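Local structure of dihydroneopterin triphosphate diphosphatase (Escherichia coli O157:H7, 5U7F) at residues 11-16 with 139-144; 102-107 with 143-148. The protein probably hydrolyses dihydroneopterin triphosphate to dihydroneopterin monophosphate and pyrophosphate, a step of folate biosynthesis, and can also cleave nucleoside triphosphates, dATP by preference. One frame throughout, in Å; residues are numbered along the deposited sequence.

Both contacts press helix 136-147 against one side of the mixed Nudix sheet, on the neighbouring strands 10-18 and 97-107. Contact 1 is the deeper of the two. It lies near the centre of the folded chain, all four of its touching residues are buried, and it is purely aliphatic. Contact 2 sits further out, at the end of the helix, and is only partly buried. Its chemistry is more mixed: an indole, a phenyl ring, a disulfide sulfur and an amide oxygen. The two meet directly, since Trp-102 of contact 2 packs against Leu-13 and Ala-141 of contact 1. Backbone pairing of the two strands joins them as well.

Contact 1. Residues 11-16 with 139-144; sequences SILVVI and RQAIEQ
This is helix-on-sheet packing in the alpha/beta/alpha sandwich of the Nudix fold, where Leu-13 and Val-15 of strand 10-18 meet Ala-141 and Ile-142 of helix 136-147. The axes of the two segments are inclined 43° to each other and lie 9.3 Å apart at closest approach. Ala-141 is the small residue at the centre. Its CB points at the strand and is touched by two branches. Leu-13 CD2 comes to 3.6 Å from Ala-141 CB. Val-15 CG2 lies 3.8 Å from the same Ala-141 CB. The methyl group of the helix thus meets two residues that stand on the same side of the strand. Leu-13 has its CG anti to the backbone N (chi1 163°), and from there CD2 extends to the helix. The other branch of Val-15 serves the next helix residue: Val-15 CG1 is 4.1 Å from Ile-142 CG1. These two side chains cross at about a right angle. The contact is aliphatic throughout.

Leu-13 also touches Thr-40, a residue that binds cobalt in this structure and probably the substrate. The packing therefore comes close to the active site. Trp-102 of strand 97-107 lies beside Leu-13, and Ile-142 continues onto Ala-126, Ala-129 and Ala-130 of helix 126-132. On the other side of the sheet, Val-14 packs against Ala-53 and Val-57 of helix 49-61.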
# COMPACT_ATOMS: atom_id res chain seq x y z
N SER A 11 10.59 -0.36 0.24
CA SER A 11 9.22 -0.69 -0.18
C SER A 11 8.47 0.55 -0.67
O SER A 11 8.95 1.69 -0.58
CB SER A 11 8.48 -1.34 0.98
OG SER A 11 8.16 -0.38 1.98
N ILE A 12 7.30 0.29 -1.23
CA ILE A 12 6.38 1.31 -1.68
C ILE A 12 5.03 1.08 -1.01
O ILE A 12 4.70 -0.02 -0.56
CB ILE A 12 6.25 1.35 -3.22
CG1 ILE A 12 5.84 0.01 -3.82
CG2 ILE A 12 7.57 1.80 -3.85
CD1 ILE A 12 4.37 -0.27 -3.80
N LEU A 13 4.29 2.18 -0.89
CA LEU A 13 2.93 2.17 -0.38
C LEU A 13 2.08 2.90 -1.41
O LEU A 13 2.47 3.98 -1.85
CB LEU A 13 2.85 2.88 0.98
CG LEU A 13 1.46 3.32 1.47
CD1 LEU A 13 0.81 2.13 2.06
CD2 LEU A 13 1.58 4.42 2.50
N VAL A 14 0.98 2.31 -1.86
CA VAL A 14 0.08 3.00 -2.79
C VAL A 14 -1.29 3.15 -2.14
O VAL A 14 -2.01 2.17 -1.87
CB VAL A 14 -0.07 2.26 -4.14
CG1 VAL A 14 -1.02 3.05 -5.05
CG2 VAL A 14 1.27 2.06 -4.80
N VAL A 15 -1.63 4.38 -1.81
CA VAL A 15 -2.94 4.64 -1.25
C VAL A 15 -3.92 4.77 -2.39
O VAL A 15 -3.87 5.72 -3.19
CB VAL A 15 -2.94 5.90 -0.35
CG1 VAL A 15 -4.28 6.09 0.26
CG2 VAL A 15 -1.92 5.75 0.78
N ILE A 16 -4.79 3.78 -2.46
CA ILE A 16 -5.88 3.72 -3.43
C ILE A 16 -7.17 4.27 -2.84
O ILE A 16 -7.61 3.91 -1.74
CB ILE A 16 -6.10 2.28 -3.94
CG1 ILE A 16 -4.85 1.80 -4.66
CG2 ILE A 16 -7.31 2.21 -4.89
CD1 ILE A 16 -4.90 0.42 -5.24
N ARG A 139 -1.43 5.03 7.92
CA ARG A 139 -2.33 6.01 8.52
C ARG A 139 -1.99 7.42 8.10
O ARG A 139 -2.86 8.18 7.63
CB ARG A 139 -2.27 5.90 10.02
CG ARG A 139 -2.98 7.02 10.76
CD ARG A 139 -3.19 6.64 12.21
NE ARG A 139 -1.93 6.70 12.93
CZ ARG A 139 -1.30 5.69 13.50
NH1 ARG A 139 -1.77 4.43 13.48
NH2 ARG A 139 -0.16 5.97 14.13
N GLN A 140 -0.72 7.78 8.26
CA GLN A 140 -0.29 9.14 7.97
C GLN A 140 -0.51 9.49 6.49
O GLN A 140 -0.91 10.60 6.15
CB GLN A 140 1.17 9.34 8.36
CG GLN A 140 1.64 10.79 8.27
CD GLN A 140 3.09 11.01 8.77
OE1 GLN A 140 3.83 11.82 8.22
NE2 GLN A 140 3.46 10.32 9.84
N ALA A 141 -0.29 8.52 5.60
CA ALA A 141 -0.45 8.76 4.18
C ALA A 141 -1.92 9.01 3.85
O ALA A 141 -2.23 9.91 3.09
CB ALA A 141 0.11 7.61 3.37
N ILE A 142 -2.81 8.23 4.45
CA ILE A 142 -4.25 8.43 4.23
C ILE A 142 -4.63 9.84 4.72
O ILE A 142 -5.32 10.60 4.02
CB ILE A 142 -5.07 7.33 4.96
CG1 ILE A 142 -4.83 5.98 4.29
CG2 ILE A 142 -6.61 7.66 4.94
CD1 ILE A 142 -5.40 4.79 5.10
N GLU A 143 -4.13 10.22 5.88
CA GLU A 143 -4.48 11.51 6.48
C GLU A 143 -4.00 12.67 5.63
O GLU A 143 -4.74 13.64 5.40
CB GLU A 143 -3.92 11.64 7.90
CG GLU A 143 -4.58 10.67 8.90
CD GLU A 143 -3.96 10.68 10.31
OE1 GLU A 143 -2.75 10.92 10.47
OE2 GLU A 143 -4.72 10.39 11.27
N GLN A 144 -2.80 12.55 5.10
CA GLN A 144 -2.21 13.68 4.42
C GLN A 144 -2.59 13.79 2.95
O GLN A 144 -2.52 14.88 2.39
CB GLN A 144 -0.69 13.63 4.59
CG GLN A 144 -0.27 13.85 6.02
CD GLN A 144 1.24 13.86 6.20
OE1 GLN A 144 1.98 13.43 5.30
NE2 GLN A 144 1.71 14.35 7.35

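Contact 2. Residues 102-107 with 143-148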
# COMPACT_ATOMS: atom_id res chain seq x y z
N TRP A 102 5.86 6.77 -0.79
CA TRP A 102 4.40 6.84 -0.87
C TRP A 102 3.95 7.25 -2.26
O TRP A 102 4.53 8.14 -2.87
CB TRP A 102 3.82 7.85 0.15
CG TRP A 102 3.98 7.50 1.58
CD1 TRP A 102 4.47 6.33 2.09
CD2 TRP A 102 3.68 8.33 2.69
NE1 TRP A 102 4.48 6.38 3.45
CE2 TRP A 102 4.00 7.60 3.85
CE3 TRP A 102 3.18 9.63 2.83
CZ2 TRP A 102 3.82 8.11 5.13
CZ3 TRP A 102 3.00 10.14 4.10
CH2 TRP A 102 3.33 9.38 5.24
N PHE A 103 2.88 6.61 -2.71
CA PHE A 103 2.18 6.95 -3.96
C PHE A 103 0.66 7.02 -3.69
O PHE A 103 0.13 6.45 -2.72
CB PHE A 103 2.47 5.93 -5.05
CG PHE A 103 3.91 5.84 -5.45
CD1 PHE A 103 4.82 5.13 -4.68
CD2 PHE A 103 4.37 6.49 -6.58
CE1 PHE A 103 6.16 5.06 -5.05
CE2 PHE A 103 5.71 6.43 -6.95
CZ PHE A 103 6.59 5.73 -6.20
N CYS A 104 -0.06 7.71 -4.57
CA CYS A 104 -1.50 7.90 -4.43
C CYS A 104 -2.11 7.45 -5.76
O CYS A 104 -1.52 7.66 -6.81
CB CYS A 104 -1.82 9.38 -4.10
SG CYS A 104 -0.59 10.17 -2.98
N LEU A 105 -3.23 6.75 -5.71
CA LEU A 105 -3.93 6.35 -6.92
C LEU A 105 -5.42 6.58 -6.76
O LEU A 105 -6.09 5.97 -5.94
CB LEU A 105 -3.65 4.88 -7.28
CG LEU A 105 -4.45 4.33 -8.46
CD1 LEU A 105 -4.10 5.09 -9.74
CD2 LEU A 105 -4.23 2.85 -8.64
N ALA A 106 -5.92 7.51 -7.57
CA ALA A 106 -7.31 7.92 -7.53
C ALA A 106 -8.05 7.15 -8.60
O ALA A 106 -7.69 7.23 -9.76
CB ALA A 106 -7.41 9.42 -7.76
N LEU A 107 -9.04 6.34 -8.20
CA LEU A 107 -9.94 5.73 -9.15
C LEU A 107 -11.15 6.64 -9.29
O LEU A 107 -11.48 7.39 -8.37
CB LEU A 107 -10.37 4.34 -8.71
CG LEU A 107 -9.22 3.38 -8.37
CD1 LEU A 107 -9.78 2.06 -7.89
CD2 LEU A 107 -8.28 3.18 -9.56
N GLU A 143 -4.13 10.22 5.88
CA GLU A 143 -4.48 11.51 6.48
C GLU A 143 -4.00 12.67 5.63
O GLU A 143 -4.74 13.64 5.40
CB GLU A 143 -3.92 11.64 7.90
CG GLU A 143 -4.58 10.67 8.90
CD GLU A 143 -3.96 10.68 10.31
OE1 GLU A 143 -2.75 10.92 10.47
OE2 GLU A 143 -4.72 10.39 11.27
N GLN A 144 -2.80 12.55 5.10
CA GLN A 144 -2.21 13.68 4.42
C GLN A 144 -2.59 13.79 2.95
O GLN A 144 -2.52 14.88 2.39
CB GLN A 144 -0.69 13.63 4.59
CG GLN A 144 -0.27 13.85 6.02
CD GLN A 144 1.24 13.86 6.20
OE1 GLN A 144 1.98 13.43 5.30
NE2 GLN A 144 1.71 14.35 7.35
N PHE A 145 -2.99 12.68 2.31
CA PHE A 145 -3.19 12.71 0.86
C PHE A 145 -4.60 12.33 0.42
O PHE A 145 -4.95 12.54 -0.73
CB PHE A 145 -2.17 11.81 0.18
CG PHE A 145 -0.77 12.38 0.20
CD1 PHE A 145 -0.33 13.25 -0.79
CD2 PHE A 145 0.09 12.09 1.24
CE1 PHE A 145 0.95 13.80 -0.76
CE2 PHE A 145 1.37 12.62 1.27
CZ PHE A 145 1.79 13.48 0.28
N VAL A 146 -5.41 11.80 1.33
CA VAL A 146 -6.82 11.58 1.02
C VAL A 146 -7.68 12.61 1.72
O VAL A 146 -8.45 13.33 1.09
CB VAL A 146 -7.32 10.17 1.43
CG1 VAL A 146 -8.83 10.04 1.09
CG2 VAL A 146 -6.52 9.12 0.69
N ILE A 147 -7.54 12.67 3.03
CA ILE A 147 -8.29 13.62 3.84
C ILE A 147 -7.90 15.06 3.54
O ILE A 147 -8.77 15.91 3.30
CB ILE A 147 -8.11 13.34 5.35
CG1 ILE A 147 -8.59 11.93 5.67
CG2 ILE A 147 -8.85 14.36 6.20
CD1 ILE A 147 -8.37 11.48 7.12
N ASN A 148 -6.59 15.33 3.51
CA ASN A 148 -6.03 16.69 3.55
C ASN A 148 -6.35 17.34 4.89
O ASN A 148 -5.94 16.81 5.94
CB ASN A 148 -6.57 17.54 2.41
CG ASN A 148 -6.53 16.82 1.09
OD1 ASN A 148 -5.60 16.06 0.83
ND2 ASN A 148 -7.55 17.03 0.26
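Segment 102-107 of strand 97-107 and residues 143-147 of helix 136-147 run almost parallel, 14° apart, with axes 9.9 Å from each other at closest approach and Cys-104 nearest Phe-145 by CA atoms. The helix has a wider pi-type turn at 143-147, closed by a weak hydrogen bond from Asn-148 N to Glu-143 O. Phe-145 lies within this turn and meets both strand residues of the contact. Its CG is anti to its own carbonyl carbon, which sends the ring toward the strand. Both partners lie on the same side of the ring plane, the indole near CE2 and the sulfur near CD1. Phe-145 CE2 stands 3.8 Å from Trp-102 CE3. CE2 lies at the edge of the indole, near its plane, and the two side chains cross at about a right angle. Cys-104 SG is 3.8 Å from Phe-145 CD1. The sulfur is 4.4 Å from the centroid of the Phe-145 ring and 38° off the ring normal, an oblique sulfur-aromatic contact. Gln-144 reaches the same indole with an extended chain. Its OE1 comes to 3.6 Å from Trp-102 CZ3, again at the edge of the ring and in its plane. The amide plane is turned 67° from that of the indole. This oxygen also takes a weak hydrogen bond from Arg-77 NH1. Trp-102 NE1 is hydrogen-bonded to Glu-100 OE1, which probably helps to hold the indole in its rotation.

Cys-104 forms a disulfide with Cys-75, linking strand 97-107 to strand 72-82 at one edge of the sheet within this chain. The Phe-145 side chain touches Cys-75 as well, so it meets both cysteines of the bridge. The contact belongs to the Nudix alpha/beta/alpha sandwich, where the C-terminal helix lies against the central sheet.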